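PDB 3TX1: UDP-N-acetylenolpyruvoylglucosamine reductase from Listeria monocytogenes, which catalyses the NADPH-dependent, FAD-mediated reduction of UDP-N-acetylenolpyruvoylglucosamine to UDP-N-acetylmuramate, a step in building the peptidoglycan of the bacterial cell wall. Local coordinates for residues A[256-261]-A[276-281]. Numbering follows the deposited sequence.
Sequences KLIQDS and KHAGFI. With SO4 (sulfate ion), chain F.
Ile258 lays its two branches against the carbonyl oxygen of Ala278. Its methyl CG2 lies 3.5 Å from Ala278 O and also meets Ala278 CB, while the longer arm runs past the same oxygen, CD1 at 3.6 Å from Ala278 O, towards Gly279 and ends 4.1 Å from Gly279 CA. This spread follows from the torsion: CG1 sits beside the backbone N (chi1 -61°) and CG2 anti to it, and a branched CB lets one residue touch two. Ala278 points its methyl at the helix, where Gln259 meets it with its backbone N and with CB, the latter 4.1 Å from Ala278 CB. So small a side chain allows the loop to lie close, the CA atoms of Gln259 and Ala278 being 5.8 Å apart. The extended chain of Gln259, an exposed residue, carries the amide onward.

Ala278 and Gly279 are the central residues of a type I turn, closed by Phe280 N bonding to His277 O. Phe280 CE1 lies over one face of the His277 ring, and His277 NE2 makes a weak, nearly straight hydrogen bond to O4 of a sulfate, probably from the crystallisation liquor. Phe280 itself touches FAD, and the backbone of Gly279 is hydrogen-bonded to that of Val245, next to the predicted proton donor Ser244.

Within the C-terminal domain, helix 254-260 thus packs on the loop joining strands 271-273 and 281-283; Ile258 also reaches Val273, while Leu257 rests on Phe307 of helix 289-307.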
loop_
_atom_site.group_PDB
_atom_site.type_symbol
_atom_site.label_atom_id
_atom_site.label_comp_id
_atom_site.label_asym_id
_atom_site.label_seq_id
_atom_site.Cartn_x
_atom_site.Cartn_y
_atom_site.Cartn_z
ATOM N N LYS A 256 -18.772 -12.549 0.484
ATOM C CA LYS A 256 -19.990 -13.341 0.526
ATOM C C LYS A 256 -20.202 -13.871 1.908
ATOM O O LYS A 256 -21.323 -13.824 2.395
ATOM C CB LYS A 256 -19.961 -14.481 -0.481
ATOM C CG LYS A 256 -21.315 -15.101 -0.784
ATOM C CD LYS A 256 -22.219 -14.135 -1.558
ATOM C CE LYS A 256 -23.254 -14.864 -2.414
ATOM N NZ LYS A 256 -24.172 -15.730 -1.618
ATOM N N LEU A 257 -19.137 -14.382 2.540
ATOM C CA LEU A 257 -19.222 -14.892 3.918
ATOM C C LEU A 257 -19.685 -13.775 4.861
ATOM O O LEU A 257 -20.618 -13.914 5.659
ATOM C CB LEU A 257 -17.854 -15.341 4.386
ATOM C CG LEU A 257 -17.325 -16.729 4.071
ATOM C CD1 LEU A 257 -15.872 -16.757 4.494
ATOM C CD2 LEU A 257 -18.110 -17.780 4.833
ATOM N N ILE A 258 -19.019 -12.640 4.747
ATOM C CA ILE A 258 -19.345 -11.556 5.588
ATOM C C ILE A 258 -20.828 -11.242 5.423
ATOM O O ILE A 258 -21.575 -11.182 6.405
ATOM C CB ILE A 258 -18.422 -10.370 5.295
ATOM C CG1 ILE A 258 -16.998 -10.822 5.575
ATOM C CG2 ILE A 258 -18.803 -9.180 6.146
ATOM C CD1 ILE A 258 -15.915 -9.762 5.451
ATOM N N GLN A 259 -21.259 -11.111 4.175
ATOM C CA GLN A 259 -22.624 -10.735 3.884
ATOM C C GLN A 259 -23.550 -11.790 4.423
ATOM O O GLN A 259 -24.500 -11.486 5.133
ATOM C CB GLN A 259 -22.773 -10.569 2.413
ATOM C CG GLN A 259 -23.933 -9.711 1.990
ATOM C CD GLN A 259 -23.893 -9.462 0.499
ATOM O OE1 GLN A 259 -23.174 -10.136 -0.230
ATOM N NE2 GLN A 259 -24.653 -8.490 0.043
ATOM N N ASP A 260 -23.203 -13.040 4.174
ATOM C CA ASP A 260 -23.968 -14.181 4.697
ATOM C C ASP A 260 -24.061 -14.249 6.233
ATOM O O ASP A 260 -24.992 -14.840 6.758
ATOM C CB ASP A 260 -23.394 -15.504 4.158
ATOM C CG ASP A 260 -23.646 -15.702 2.650
ATOM O OD1 ASP A 260 -24.371 -14.892 2.014
ATOM O OD2 ASP A 260 -23.119 -16.697 2.096
ATOM N N SER A 261 -23.091 -13.685 6.949
ATOM C CA SER A 261 -23.133 -13.717 8.418
ATOM C C SER A 261 -23.956 -12.588 9.040
ATOM O O SER A 261 -24.005 -12.457 10.251
ATOM C CB SER A 261 -21.724 -13.720 8.996
ATOM O OG SER A 261 -21.014 -14.829 8.471
ATOM N N LYS A 276 -21.665 -1.558 0.120
ATOM C CA LYS A 276 -21.500 -1.816 -1.284
ATOM C C LYS A 276 -20.667 -3.087 -1.537
ATOM O O LYS A 276 -20.978 -3.846 -2.450
ATOM C CB LYS A 276 -20.943 -0.588 -1.995
ATOM C CG LYS A 276 -20.782 -0.776 -3.475
ATOM C CD LYS A 276 -20.039 0.432 -3.970
ATOM C CE LYS A 276 -20.267 0.633 -5.457
ATOM N NZ LYS A 276 -19.795 1.994 -5.813
ATOM N N HIS A 277 -19.652 -3.323 -0.714
ATOM C CA HIS A 277 -18.808 -4.519 -0.834
ATOM C C HIS A 277 -18.507 -4.990 0.574
ATOM O O HIS A 277 -17.719 -4.369 1.306
ATOM C CB HIS A 277 -17.500 -4.167 -1.544
ATOM C CG HIS A 277 -16.689 -5.361 -1.947
ATOM N ND1 HIS A 277 -16.392 -5.632 -3.235
ATOM C CD2 HIS A 277 -16.165 -6.402 -1.199
ATOM C CE1 HIS A 277 -15.675 -6.768 -3.307
ATOM N NE2 HIS A 277 -15.547 -7.253 -2.072
ATOM N N ALA A 278 -19.118 -6.093 0.985
ATOM C CA ALA A 278 -18.985 -6.484 2.381
ATOM C C ALA A 278 -17.577 -6.758 2.833
ATOM O O ALA A 278 -17.358 -6.819 4.027
ATOM C CB ALA A 278 -19.877 -7.650 2.720
ATOM N N GLY A 279 -16.622 -6.926 1.908
ATOM C CA GLY A 279 -15.230 -7.215 2.290
ATOM C C GLY A 279 -14.382 -5.969 2.528
ATOM O O GLY A 279 -13.169 -6.069 2.756
ATOM N N PHE A 280 -15.036 -4.807 2.470
ATOM C CA PHE A 280 -14.441 -3.506 2.704
ATOM C C PHE A 280 -14.994 -2.864 3.961
ATOM O O PHE A 280 -16.209 -2.830 4.184
ATOM C CB PHE A 280 -14.844 -2.555 1.608
ATOM C CG PHE A 280 -13.976 -2.586 0.400
ATOM C CD1 PHE A 280 -13.942 -3.698 -0.439
ATOM C CD2 PHE A 280 -13.296 -1.453 0.014
ATOM C CE1 PHE A 280 -13.163 -3.712 -1.605
ATOM C CE2 PHE A 280 -12.551 -1.454 -1.169
ATOM C CZ PHE A 280 -12.476 -2.585 -1.981
ATOM N N ILE A 281 -14.107 -2.302 4.765
ATOM C CA ILE A 281 -14.567 -1.546 5.910
ATOM C C ILE A 281 -14.360 -0.069 5.563
ATOM O O ILE A 281 -13.222 0.401 5.490
ATOM C CB ILE A 281 -13.810 -1.961 7.170
ATOM C CG1 ILE A 281 -14.239 -3.367 7.524
ATOM C CG2 ILE A 281 -14.115 -1.027 8.325
ATOM C CD1 ILE A 281 -13.486 -3.950 8.687
HETATM S S SO4 F . -14.146 -10.979 -2.275
HETATM O O1 SO4 F . -13.544 -10.379 -3.488
HETATM O O2 SO4 F . -15.616 -11.102 -2.456
HETATM O O3 SO4 F . -13.559 -12.315 -2.000
HETATM O O4 SO4 F . -13.862 -10.104 -1.110
#